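Zinc peptidase (PDB 2GU1) cleaves the peptide cross-links of cell-wall peptidoglycan as a zinc-dependent DD-endopeptidase, probably to allow insertion of new glycans, and may replace related enzymes during zinc starvation. Local coordinates at residues A[32-35]-A[36-39]; A[42-45]-A[46-49]; A[290-293]-A[294-298]; A[305-308]-A[309-313]. All blocks are in the same frame, centred on the assembly; numbering follows the deposited sequence.

Contact 1. Residues A[32-35]-A[36-39]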
ATOM      1  N   LEU A  32      16.373 -17.714  -2.251  1.00 25.13           N
ATOM      2  CA  LEU A  32      15.580 -16.744  -1.509  1.00 22.71           C
ATOM      3  C   LEU A  32      16.101 -15.346  -1.896  1.00 22.81           C
ATOM      4  O   LEU A  32      15.326 -14.443  -2.197  1.00 22.66           O
ATOM      5  CB  LEU A  32      15.757 -16.968  -0.009  1.00 24.38           C
ATOM      6  CG  LEU A  32      15.218 -15.844   0.867  1.00 22.79           C
ATOM      7  CD1 LEU A  32      13.770 -15.597   0.522  1.00 27.92           C
ATOM      8  CD2 LEU A  32      15.381 -16.217   2.339  1.00 28.25           C
ATOM      9  N   GLN A  33      17.423 -15.191  -1.906  1.00 22.47           N
ATOM     10  CA  GLN A  33      18.042 -13.905  -2.254  1.00 22.79           C
ATOM     11  C   GLN A  33      17.717 -13.407  -3.666  1.00 23.20           C
ATOM     12  O   GLN A  33      17.628 -12.198  -3.902  1.00 22.42           O
ATOM     13  CB  GLN A  33      19.568 -13.977  -2.080  1.00 23.33           C
ATOM     14  CG  GLN A  33      20.022 -14.129  -0.634  1.00 26.98           C
ATOM     15  CD  GLN A  33      19.090 -13.415   0.325  1.00 31.49           C
ATOM     16  OE1 GLN A  33      18.216 -14.034   0.935  1.00 36.02           O
ATOM     17  NE2 GLN A  33      19.251 -12.102   0.442  1.00 27.42           N
ATOM     18  N   LYS A  34      17.545 -14.323  -4.612  1.00 24.94           N
ATOM     19  CA  LYS A  34      17.217 -13.910  -5.971  1.00 26.33           C
ATOM     20  C   LYS A  34      15.785 -13.380  -6.036  1.00 27.34           C
ATOM     21  O   LYS A  34      15.477 -12.471  -6.822  1.00 27.39           O
ATOM     22  CB  LYS A  34      17.396 -15.071  -6.958  1.00 27.95           C
ATOM     23  CG  LYS A  34      18.852 -15.496  -7.167  1.00 30.71           C
ATOM     24  CD  LYS A  34      19.771 -14.282  -7.388  1.00 36.25           C
ATOM     25  CE  LYS A  34      19.286 -13.372  -8.526  1.00 39.48           C
ATOM     26  NZ  LYS A  34      19.973 -12.036  -8.540  1.00 39.53           N
ATOM     27  N   ILE A  35      14.909 -13.956  -5.214  1.00 24.72           N
ATOM     28  CA  ILE A  35      13.513 -13.529  -5.164  1.00 23.74           C
ATOM     29  C   ILE A  35      13.439 -12.157  -4.485  1.00 22.90           C
ATOM     30  O   ILE A  35      12.748 -11.258  -4.956  1.00 22.71           O
ATOM     31  CB  ILE A  35      12.655 -14.553  -4.383  1.00 24.20           C
ATOM     32  CG1 ILE A  35      12.569 -15.863  -5.179  1.00 25.91           C
ATOM     33  CG2 ILE A  35      11.273 -13.989  -4.098  1.00 23.85           C
ATOM     34  CD1 ILE A  35      11.986 -15.713  -6.572  1.00 24.47           C
ATOM     35  N   LEU A  36      14.163 -12.007  -3.381  1.00 25.21           N
ATOM     36  CA  LEU A  36      14.196 -10.744  -2.647  1.00 27.95           C
ATOM     37  C   LEU A  36      14.774  -9.644  -3.537  1.00 28.18           C
ATOM     38  O   LEU A  36      14.318  -8.497  -3.514  1.00 27.79           O
ATOM     39  CB  LEU A  36      15.050 -10.907  -1.385  1.00 29.35           C
ATOM     40  CG  LEU A  36      14.341 -11.168  -0.051  1.00 32.28           C
ATOM     41  CD1 LEU A  36      13.110 -12.019  -0.245  1.00 34.41           C
ATOM     42  CD2 LEU A  36      15.328 -11.818   0.913  1.00 30.19           C
ATOM     43  N   SER A  37      15.773 -10.011  -4.331  1.00 29.05           N
ATOM     44  CA  SER A  37      16.431  -9.078  -5.243  1.00 30.51           C
ATOM     45  C   SER A  37      15.491  -8.486  -6.282  1.00 30.51           C
ATOM     46  O   SER A  37      15.475  -7.273  -6.503  1.00 28.92           O
ATOM     47  CB  SER A  37      17.591  -9.767  -5.963  1.00 31.29           C
ATOM     48  OG  SER A  37      18.251  -8.854  -6.823  1.00 36.07           O
ATOM     49  N   VAL A  38      14.713  -9.333  -6.942  1.00 28.60           N
ATOM     50  CA  VAL A  38      13.803  -8.818  -7.946  1.00 28.73           C
ATOM     51  C   VAL A  38      12.637  -8.092  -7.268  1.00 28.57           C
ATOM     52  O   VAL A  38      12.058  -7.175  -7.851  1.00 28.57           O
ATOM     53  CB  VAL A  38      13.282  -9.951  -8.879  1.00 30.26           C
ATOM     54  CG1 VAL A  38      12.470 -10.954  -8.085  1.00 28.25           C
ATOM     55  CG2 VAL A  38      12.457  -9.352 -10.020  1.00 29.92           C
ATOM     56  N   ASP A  39      12.314  -8.469  -6.029  1.00 27.53           N
ATOM     57  CA  ASP A  39      11.209  -7.813  -5.323  1.00 26.20           C
ATOM     58  C   ASP A  39      11.539  -6.423  -4.771  1.00 24.70           C
ATOM     59  O   ASP A  39      10.669  -5.744  -4.222  1.00 23.09           O
ATOM     60  CB  ASP A  39      10.677  -8.692  -4.186  1.00 27.04           C
ATOM     61  CG  ASP A  39       9.199  -8.433  -3.906  1.00 28.60           C
ATOM     62  OD1 ASP A  39       8.432  -8.281  -4.887  1.00 25.66           O
ATOM     63  OD2 ASP A  39       8.799  -8.388  -2.722  1.00 27.07           O
TER
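L32 and L36, one turn apart, meet through their CD1 methyls in helix 29-38 of the LysM-like domain, where an alpha helix shows both a packed and an open flank within two turns. On the packed flank, L32 CD1 lies 3.7 Å from L36 CD1. L32 brings this methyl forward because its CG stands anti to the backbone N (chi1 168°), and from there its branch meets that of L36 at a slant. The second methyl of L36, CD2, rests against the amide of Q33, with OE1 at 3.6 Å. Beyond the segments L36 leans on P260 and Y261, so this leucine faces a loop of the peptidase domain, while L32 is wedged against L18, S19 and F22 of helix 18-24. I35 points into the LysM-like domain and is enclosed by F22, Y79, F87 and L45.

The other flank is looser between its polar ends. K34 touches F87 and folds its chain back at chi2 and chi3, yet NZ comes no closer than 4.0 Å to S37 OG, and both residues keep part of their surface in solvent.

Backbone bonds run beneath both flanks. The straightest is L36 N to L32 O, 2.9 Å with an N-H...O angle of 166°; V38 N reaches K34 O at a longer 3.2 Å. At the end of the helix D39 N still donates to I35 O, and the carboxylate of D39 turns away to bond Y79 OH and L45 N. The I35 carbonyl also receives a close methyl: V38 CG1 stands 3.2 Å from I35 O.

Contact 2. Residues A[42-45]-A[46-49]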
ATOM      1  N   HIS A  42       9.252  -3.897  -6.187  1.00 24.20           N
ATOM      2  CA  HIS A  42       7.819  -4.108  -6.046  1.00 26.31           C
ATOM      3  C   HIS A  42       7.387  -4.233  -4.596  1.00 25.21           C
ATOM      4  O   HIS A  42       6.312  -3.755  -4.218  1.00 26.73           O
ATOM      5  CB  HIS A  42       7.441  -5.364  -6.827  1.00 26.48           C
ATOM      6  CG  HIS A  42       7.968  -5.366  -8.225  1.00 28.24           C
ATOM      7  ND1 HIS A  42       7.398  -4.622  -9.237  1.00 28.13           N
ATOM      8  CD2 HIS A  42       9.060  -5.960  -8.765  1.00 28.81           C
ATOM      9  CE1 HIS A  42       8.115  -4.755 -10.337  1.00 30.04           C
ATOM     10  NE2 HIS A  42       9.129  -5.563 -10.077  1.00 29.69           N
ATOM     11  N   LEU A  43       8.240  -4.877  -3.798  1.00 23.84           N
ATOM     12  CA  LEU A  43       8.017  -5.108  -2.371  1.00 24.62           C
ATOM     13  C   LEU A  43       6.628  -5.685  -2.095  1.00 25.00           C
ATOM     14  O   LEU A  43       5.906  -5.212  -1.216  1.00 26.22           O
ATOM     15  CB  LEU A  43       8.230  -3.809  -1.578  1.00 24.07           C
ATOM     16  CG  LEU A  43       9.637  -3.191  -1.659  1.00 23.12           C
ATOM     17  CD1 LEU A  43       9.637  -1.843  -0.978  1.00 21.33           C
ATOM     18  CD2 LEU A  43      10.663  -4.117  -1.008  1.00 25.13           C
ATOM     19  N   GLN A  44       6.265  -6.706  -2.868  1.00 23.67           N
ATOM     20  CA  GLN A  44       4.973  -7.373  -2.723  1.00 23.60           C
ATOM     21  C   GLN A  44       5.054  -8.478  -1.656  1.00 22.51           C
ATOM     22  O   GLN A  44       4.143  -8.664  -0.855  1.00 20.47           O
ATOM     23  CB  GLN A  44       4.573  -8.027  -4.047  1.00 28.16           C
ATOM     24  CG  GLN A  44       4.628  -7.123  -5.272  1.00 33.22           C
ATOM     25  CD  GLN A  44       3.339  -6.378  -5.504  1.00 37.84           C
ATOM     26  OE1 GLN A  44       2.864  -5.648  -4.637  1.00 40.11           O
ATOM     27  NE2 GLN A  44       2.759  -6.558  -6.687  1.00 40.74           N
ATOM     28  N   LEU A  45       6.155  -9.211  -1.660  1.00 21.33           N
ATOM     29  CA  LEU A  45       6.326 -10.330  -0.739  1.00 22.14           C
ATOM     30  C   LEU A  45       6.440  -9.986   0.744  1.00 22.81           C
ATOM     31  O   LEU A  45       6.192 -10.836   1.597  1.00 23.03           O
ATOM     32  CB  LEU A  45       7.517 -11.176  -1.200  1.00 18.08           C
ATOM     33  CG  LEU A  45       7.238 -11.816  -2.572  1.00 23.45           C
ATOM     34  CD1 LEU A  45       8.525 -12.374  -3.169  1.00 19.10           C
ATOM     35  CD2 LEU A  45       6.167 -12.916  -2.425  1.00 21.76           C
ATOM     36  N   ASP A  46       6.792  -8.744   1.062  1.00 22.65           N
ATOM     37  CA  ASP A  46       6.904  -8.345   2.463  1.00 26.57           C
ATOM     38  C   ASP A  46       5.528  -8.197   3.113  1.00 27.29           C
ATOM     39  O   ASP A  46       5.401  -8.238   4.339  1.00 31.46           O
ATOM     40  CB  ASP A  46       7.647  -7.017   2.587  1.00 28.56           C
ATOM     41  CG  ASP A  46       9.126  -7.193   2.821  1.00 28.92           C
ATOM     42  OD1 ASP A  46       9.802  -6.175   3.037  1.00 30.74           O
ATOM     43  OD2 ASP A  46       9.618  -8.339   2.792  1.00 30.15           O
ATOM     44  N   MET A  47       4.500  -8.027   2.296  1.00 30.02           N
ATOM     45  CA  MET A  47       3.155  -7.850   2.823  1.00 31.30           C
ATOM     46  C   MET A  47       2.267  -9.092   2.765  1.00 29.28           C
ATOM     47  O   MET A  47       1.046  -8.961   2.782  1.00 26.17           O
ATOM     48  CB  MET A  47       2.456  -6.695   2.097  1.00 38.36           C
ATOM     49  CG  MET A  47       2.169  -6.949   0.620  1.00 43.39           C
ATOM     50  SD  MET A  47       1.269  -5.590  -0.193  1.00 55.52           S
ATOM     51  CE  MET A  47       2.621  -4.609  -0.848  1.00 52.70           C
ATOM     52  N   ILE A  48       2.862 -10.288   2.703  1.00 26.85           N
ATOM     53  CA  ILE A  48       2.056 -11.511   2.650  1.00 26.95           C
ATOM     54  C   ILE A  48       1.195 -11.619   3.895  1.00 25.56           C
ATOM     55  O   ILE A  48       1.672 -11.426   5.011  1.00 26.82           O
ATOM     56  CB  ILE A  48       2.909 -12.792   2.543  1.00 26.49           C
ATOM     57  CG1 ILE A  48       3.874 -12.883   3.728  1.00 28.18           C
ATOM     58  CG2 ILE A  48       3.629 -12.814   1.221  1.00 29.00           C
ATOM     59  CD1 ILE A  48       4.587 -14.216   3.844  1.00 29.73           C
ATOM     60  N   GLN A  49      -0.072 -11.950   3.691  1.00 28.41           N
ATOM     61  CA  GLN A  49      -1.033 -12.064   4.777  1.00 30.11           C
ATOM     62  C   GLN A  49      -1.624 -13.471   4.857  1.00 30.61           C
ATOM     63  O   GLN A  49      -1.726 -14.169   3.844  1.00 30.04           O
ATOM     64  CB  GLN A  49      -2.172 -11.066   4.557  1.00 30.78           C
ATOM     65  CG  GLN A  49      -1.747  -9.604   4.500  1.00 36.35           C
ATOM     66  CD  GLN A  49      -1.324  -9.071   5.847  1.00 38.10           C
ATOM     67  OE1 GLN A  49      -2.072  -9.166   6.819  1.00 42.61           O
ATOM     68  NE2 GLN A  49      -0.121  -8.500   5.918  1.00 40.05           N
TER
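M47 and Q44 are joined by the one hydrogen bond that closes this turn, from M47 N to Q44 O at 3.2 Å. The link spans three residues, and L45 and D46 between them have 3-10 geometry, so the chain after helix 29-38 makes a single tight turn in the LysM-like domain. The N-H...O angle is 153°, but the donor sits well above the carbonyl plane, as the sharp bend imposes.

C-H groups close in on carbonyl oxygens along the same turn. M47 has its CG between the backbone N and the carbonyl carbon (chi1 66°), which lays that methylene 3.0 Å from Q44 O. The side chain then runs beside that of Q44 in the same direction, and its bend at chi3 carries CE to 3.4 Å from L43 O. One residue on, I48 places CG2 3.3 Å from L45 O. The nearest apolar approach, L45 CD2 to I48 CG2, is longer at 4.4 Å. Y69 of strand 64-70 touches Q44, L45, M47 and I48 alike.

Polar ends are used outward. Q44 NE2 donates to Y89 OH and D46 OD1 pairs with Y265 OH, while the backbone at L45 N is held by D39 OD2. H42 stacks on Y89, and its carbonyl bonds R277 NH1.

Hydrocarbon therefore lies over the turn's carbonyl oxygens, while amide and carboxylate groups look to both the LysM-like sheet and the peptidase strands, so the chemistry of this loop is that of a domain interface near the zinc site, the L43 side chain being about 10 Å from the metal.

Contact 3. Residues A[290-293]-A[294-298]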
ATOM      1  N   GLN A 290       2.149   4.478  14.556  1.00 42.43           N
ATOM      2  CA  GLN A 290       2.308   5.889  14.868  1.00 41.52           C
ATOM      3  C   GLN A 290       1.693   6.751  13.773  1.00 42.57           C
ATOM      4  O   GLN A 290       1.888   6.499  12.583  1.00 42.48           O
ATOM      5  CB  GLN A 290       3.792   6.244  15.034  1.00 40.76           C
ATOM      6  CG  GLN A 290       4.026   7.705  15.389  1.00 38.90           C
ATOM      7  CD  GLN A 290       5.483   8.030  15.680  1.00 37.91           C
ATOM      8  OE1 GLN A 290       5.817   9.168  16.009  1.00 37.78           O
ATOM      9  NE2 GLN A 290       6.353   7.035  15.557  1.00 36.09           N
ATOM     10  N   LEU A 291       0.930   7.756  14.184  1.00 42.33           N
ATOM     11  CA  LEU A 291       0.312   8.672  13.238  1.00 42.64           C
ATOM     12  C   LEU A 291       1.274   9.825  13.014  1.00 42.14           C
ATOM     13  O   LEU A 291       1.897  10.317  13.955  1.00 41.88           O
ATOM     14  CB  LEU A 291      -1.015   9.205  13.780  1.00 43.75           C
ATOM     15  CG  LEU A 291      -2.292   8.501  13.315  1.00 44.20           C
ATOM     16  CD1 LEU A 291      -2.212   7.017  13.612  1.00 44.75           C
ATOM     17  CD2 LEU A 291      -3.495   9.131  14.010  1.00 45.11           C
ATOM     18  N   VAL A 292       1.394  10.255  11.765  1.00 39.71           N
ATOM     19  CA  VAL A 292       2.289  11.346  11.429  1.00 37.87           C
ATOM     20  C   VAL A 292       1.553  12.463  10.716  1.00 37.03           C
ATOM     21  O   VAL A 292       0.461  12.264  10.188  1.00 36.02           O
ATOM     22  CB  VAL A 292       3.453  10.847  10.545  1.00 38.06           C
ATOM     23  CG1 VAL A 292       4.287   9.836  11.321  1.00 34.69           C
ATOM     24  CG2 VAL A 292       2.910  10.216   9.267  1.00 36.68           C
ATOM     25  N   LYS A 293       2.153  13.647  10.718  1.00 36.65           N
ATOM     26  CA  LYS A 293       1.564  14.805  10.070  1.00 36.72           C
ATOM     27  C   LYS A 293       2.328  15.101   8.792  1.00 36.12           C
ATOM     28  O   LYS A 293       3.451  14.631   8.606  1.00 34.86           O
ATOM     29  CB  LYS A 293       1.645  16.025  10.993  1.00 41.16           C
ATOM     30  CG  LYS A 293       1.075  15.806  12.391  1.00 45.34           C
ATOM     31  CD  LYS A 293      -0.437  15.659  12.378  1.00 49.38           C
ATOM     32  CE  LYS A 293      -1.105  16.920  11.850  1.00 52.74           C
ATOM     33  NZ  LYS A 293      -0.713  18.128  12.632  1.00 54.55           N
ATOM     34  N   ARG A 294       1.718  15.886   7.917  1.00 34.15           N
ATOM     35  CA  ARG A 294       2.353  16.271   6.668  1.00 34.64           C
ATOM     36  C   ARG A 294       3.604  17.095   6.980  1.00 34.71           C
ATOM     37  O   ARG A 294       3.526  18.098   7.680  1.00 34.39           O
ATOM     38  CB  ARG A 294       1.378  17.107   5.837  1.00 33.49           C
ATOM     39  CG  ARG A 294       1.941  17.624   4.525  1.00 35.78           C
ATOM     40  CD  ARG A 294       0.884  18.421   3.776  1.00 37.74           C
ATOM     41  NE  ARG A 294       0.466  19.608   4.522  1.00 38.58           N
ATOM     42  CZ  ARG A 294      -0.578  20.366   4.200  1.00 41.40           C
ATOM     43  NH1 ARG A 294      -1.325  20.060   3.146  1.00 40.40           N
ATOM     44  NH2 ARG A 294      -0.864  21.443   4.925  1.00 41.48           N
ATOM     45  N   GLY A 295       4.753  16.674   6.460  1.00 34.44           N
ATOM     46  CA  GLY A 295       5.982  17.414   6.696  1.00 32.03           C
ATOM     47  C   GLY A 295       6.764  16.981   7.920  1.00 33.55           C
ATOM     48  O   GLY A 295       7.868  17.477   8.176  1.00 31.55           O
ATOM     49  N   GLN A 296       6.203  16.053   8.685  1.00 32.66           N
ATOM     50  CA  GLN A 296       6.866  15.558   9.885  1.00 34.07           C
ATOM     51  C   GLN A 296       8.091  14.717   9.529  1.00 33.82           C
ATOM     52  O   GLN A 296       8.075  13.952   8.559  1.00 31.11           O
ATOM     53  CB  GLN A 296       5.893  14.709  10.703  1.00 35.66           C
ATOM     54  CG  GLN A 296       6.395  14.337  12.082  1.00 37.58           C
ATOM     55  CD  GLN A 296       5.420  13.451  12.830  1.00 39.86           C
ATOM     56  OE1 GLN A 296       4.206  13.560  12.655  1.00 39.71           O
ATOM     57  NE2 GLN A 296       5.946  12.578  13.684  1.00 40.67           N
ATOM     58  N   LYS A 297       9.158  14.864  10.311  1.00 32.57           N
ATOM     59  CA  LYS A 297      10.370  14.089  10.071  1.00 32.20           C
ATOM     60  C   LYS A 297      10.081  12.656  10.487  1.00 32.46           C
ATOM     61  O   LYS A 297       9.583  12.410  11.585  1.00 33.33           O
ATOM     62  CB  LYS A 297      11.552  14.648  10.879  1.00 32.96           C
ATOM     63  CG  LYS A 297      12.825  13.830  10.718  1.00 35.06           C
ATOM     64  CD  LYS A 297      14.090  14.665  10.917  1.00 38.91           C
ATOM     65  CE  LYS A 297      14.233  15.168  12.340  1.00 40.72           C
ATOM     66  NZ  LYS A 297      15.519  15.918  12.516  1.00 44.01           N
ATOM     67  N   ILE A 298      10.389  11.707   9.610  1.00 32.34           N
ATOM     68  CA  ILE A 298      10.123  10.306   9.904  1.00 29.93           C
ATOM     69  C   ILE A 298      11.363   9.426   9.814  1.00 29.05           C
ATOM     70  O   ILE A 298      11.373   8.297  10.314  1.00 30.30           O
ATOM     71  CB  ILE A 298       9.033   9.754   8.956  1.00 29.66           C
ATOM     72  CG1 ILE A 298       9.487   9.879   7.501  1.00 29.11           C
ATOM     73  CG2 ILE A 298       7.735  10.517   9.171  1.00 27.13           C
ATOM     74  CD1 ILE A 298       8.442   9.403   6.481  1.00 29.10           C
TER
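K293 and Q296 form the ends of a type II beta turn that leads from strand 291-292 into strand 297-300 of the M23 peptidase domain. Two hydrogen bonds tie them together. The turn's own bond goes from Q296 N to K293 O, 3.1 Å, with the donor above the carbonyl plane. In return the Q296 side chain reaches back and takes the backbone N-H of the same lysine: K293 N lies 2.8 Å from Q296 OE1. A chi1 of -170° swings Q296 CG away from its own N, and the chain continues extended, which gives the carboxamide the length to span the mouth of the turn. It crosses V292 at about a right angle, bringing OE1 to 3.2 Å from V292 CA.

The conformation of the corner rests on G295, whose backbone angles (phi 91°, psi -5°) bring the position of a CB up against the preceding carbonyl oxygen. R294, at the other corner, bonds through its N to D250 OD1 and through NH1 to A200 O.

Apolar packing lies on the buried side, where V292 and I298 both touch I268 of strand 265-269. V292 CG1 meets I298 CG2 at 4.1 Å.

Contact 4. Residues A[305-308]-A[309-313]. With ZN (zinc ion), chain B.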
ATOM      1  N   GLY A 305      20.739  -1.382   2.125  1.00 28.11           N
ATOM      2  CA  GLY A 305      20.194  -2.224   1.078  1.00 30.54           C
ATOM      3  C   GLY A 305      21.176  -2.299  -0.068  1.00 32.43           C
ATOM      4  O   GLY A 305      22.384  -2.170   0.140  1.00 32.18           O
ATOM      5  N   ARG A 306      20.658  -2.499  -1.276  1.00 34.94           N
ATOM      6  CA  ARG A 306      21.474  -2.602  -2.479  1.00 38.24           C
ATOM      7  C   ARG A 306      21.333  -1.365  -3.369  1.00 38.98           C
ATOM      8  O   ARG A 306      20.234  -1.037  -3.829  1.00 36.84           O
ATOM      9  CB  ARG A 306      21.073  -3.851  -3.269  1.00 41.99           C
ATOM     10  CG  ARG A 306      21.617  -3.903  -4.693  1.00 47.95           C
ATOM     11  CD  ARG A 306      23.139  -3.867  -4.710  1.00 53.63           C
ATOM     12  NE  ARG A 306      23.732  -5.027  -4.049  1.00 56.98           N
ATOM     13  CZ  ARG A 306      23.597  -6.284  -4.470  1.00 59.10           C
ATOM     14  NH1 ARG A 306      22.884  -6.553  -5.559  1.00 59.55           N
ATOM     15  NH2 ARG A 306      24.179  -7.273  -3.805  1.00 59.09           N
ATOM     16  N   LEU A 307      22.455  -0.691  -3.615  1.00 38.71           N
ATOM     17  CA  LEU A 307      22.458   0.508  -4.446  1.00 39.61           C
ATOM     18  C   LEU A 307      23.861   0.901  -4.903  1.00 40.30           C
ATOM     19  O   LEU A 307      24.860   0.463  -4.324  1.00 39.51           O
ATOM     20  CB  LEU A 307      21.805   1.671  -3.686  1.00 38.63           C
ATOM     21  CG  LEU A 307      22.055   1.759  -2.173  1.00 38.16           C
ATOM     22  CD1 LEU A 307      23.549   1.805  -1.877  1.00 38.21           C
ATOM     23  CD2 LEU A 307      21.363   2.991  -1.622  1.00 35.52           C
ATOM     24  N   THR A 308      23.923   1.733  -5.943  1.00 41.71           N
ATOM     25  CA  THR A 308      25.191   2.194  -6.505  1.00 42.04           C
ATOM     26  C   THR A 308      25.677   3.473  -5.842  1.00 42.93           C
ATOM     27  O   THR A 308      26.759   3.973  -6.159  1.00 43.78           O
ATOM     28  CB  THR A 308      25.073   2.460  -8.019  1.00 42.32           C
ATOM     29  OG1 THR A 308      23.957   3.326  -8.266  1.00 41.49           O
ATOM     30  CG2 THR A 308      24.885   1.156  -8.775  1.00 42.39           C
ATOM     31  N   GLY A 309      24.867   3.997  -4.928  1.00 40.94           N
ATOM     32  CA  GLY A 309      25.216   5.212  -4.220  1.00 39.42           C
ATOM     33  C   GLY A 309      24.099   5.652  -3.292  1.00 37.97           C
ATOM     34  O   GLY A 309      22.937   5.308  -3.522  1.00 38.81           O
ATOM     35  N   PRO A 310      24.413   6.415  -2.230  1.00 35.71           N
ATOM     36  CA  PRO A 310      23.395   6.880  -1.288  1.00 32.37           C
ATOM     37  C   PRO A 310      22.341   7.742  -1.976  1.00 30.32           C
ATOM     38  O   PRO A 310      22.656   8.526  -2.870  1.00 25.90           O
ATOM     39  CB  PRO A 310      24.206   7.678  -0.271  1.00 33.40           C
ATOM     40  CG  PRO A 310      25.538   7.007  -0.297  1.00 33.27           C
ATOM     41  CD  PRO A 310      25.755   6.815  -1.772  1.00 36.96           C
ATOM     42  N   HIS A 311      21.091   7.582  -1.554  1.00 26.30           N
ATOM     43  CA  HIS A 311      19.989   8.348  -2.105  1.00 22.86           C
ATOM     44  C   HIS A 311      18.688   7.868  -1.486  1.00 21.82           C
ATOM     45  O   HIS A 311      18.613   6.769  -0.938  1.00 22.93           O
ATOM     46  CB  HIS A 311      19.887   8.160  -3.625  1.00 26.20           C
ATOM     47  CG  HIS A 311      19.456   6.783  -4.037  1.00 26.26           C
ATOM     48  ND1 HIS A 311      20.288   5.686  -3.952  1.00 27.61           N
ATOM     49  CD2 HIS A 311      18.284   6.329  -4.543  1.00 27.58           C
ATOM     50  CE1 HIS A 311      19.648   4.616  -4.395  1.00 29.46           C
ATOM     51  NE2 HIS A 311      18.432   4.978  -4.760  1.00 28.67           N
ATOM     52  N   LEU A 312      17.668   8.703  -1.574  1.00 20.11           N
ATOM     53  CA  LEU A 312      16.363   8.334  -1.075  1.00 21.93           C
ATOM     54  C   LEU A 312      15.556   7.889  -2.288  1.00 24.10           C
ATOM     55  O   LEU A 312      15.541   8.564  -3.325  1.00 20.63           O
ATOM     56  CB  LEU A 312      15.661   9.522  -0.419  1.00 21.09           C
ATOM     57  CG  LEU A 312      14.205   9.273  -0.016  1.00 25.11           C
ATOM     58  CD1 LEU A 312      14.153   8.392   1.229  1.00 22.86           C
ATOM     59  CD2 LEU A 312      13.513  10.600   0.258  1.00 23.41           C
ATOM     60  N   HIS A 313      14.921   6.731  -2.168  1.00 23.18           N
ATOM     61  CA  HIS A 313      14.065   6.227  -3.230  1.00 21.11           C
ATOM     62  C   HIS A 313      12.668   6.450  -2.652  1.00 21.57           C
ATOM     63  O   HIS A 313      12.310   5.828  -1.650  1.00 20.54           O
ATOM     64  CB  HIS A 313      14.319   4.734  -3.458  1.00 22.85           C
ATOM     65  CG  HIS A 313      13.330   4.088  -4.376  1.00 23.46           C
ATOM     66  ND1 HIS A 313      13.568   3.902  -5.721  1.00 24.38           N
ATOM     67  CD2 HIS A 313      12.087   3.600  -4.143  1.00 23.53           C
ATOM     68  CE1 HIS A 313      12.516   3.326  -6.277  1.00 21.66           C
ATOM     69  NE2 HIS A 313      11.603   3.132  -5.341  1.00 23.15           N
TER
HETATM   70 ZN    ZN B 362      15.072   4.494  -6.974  1.00 26.62          ZN
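L307 and H311 meet where the loop leading into strand 312-318 turns toward the zinc site. The leucine methyl CD2 approaches the imidazole obliquely, 3.6 Å from H311 CE1, while L307 CB lies in the ring plane at its edge, 3.7 Å from the same carbon. The same methyl also sits 3.4 Å from G309 O.

That carbonyl is what fixes the ring's rotation. H311 ND1 donates to G309 O at 2.7 Å, with an N-H...O angle of 158° and the oxygen close to the ring plane. H311 can turn back onto this oxygen because a chi1 of 69° tucks its CG over its own backbone. Its other nitrogen, NE2, is thereby presented toward the metal and stays 4.1 Å from the zinc.

H311, L312 and H313 make up the HxH motif of M23 peptidases. H313, two residues along on the strand, binds the zinc through ND1 at 2.0 Å, and H232 and D236 supply the other protein ligands. Farther out, E315 OE2 is hydrogen-bonded to H313 NE2, the nitrogen that does not bind zinc, and H280 of strand 274-281 packs against L307, H311 and H313.

The four contacts follow one another along the chain, contacts 1 and 2 in the LysM-like domain and contacts 3 and 4 in the M23 peptidase domain. Contacts 1 and 2 have centres 12 Å apart and touch directly, with D39 bridging helix 29-38 and the loop after it. Contacts 3 and 4 are 23 Å apart between centres, yet their strands 291-292 and 312-318 belong to one antiparallel sheet; only contact 4 supplies a zinc ligand. Across the domains, the nearest atoms of contact 4 are about 5 Å from contact 1 and about 7 Å from contact 2. The LysM-like domain thus packs close to the zinc site, which may limit substrate access in this conformation.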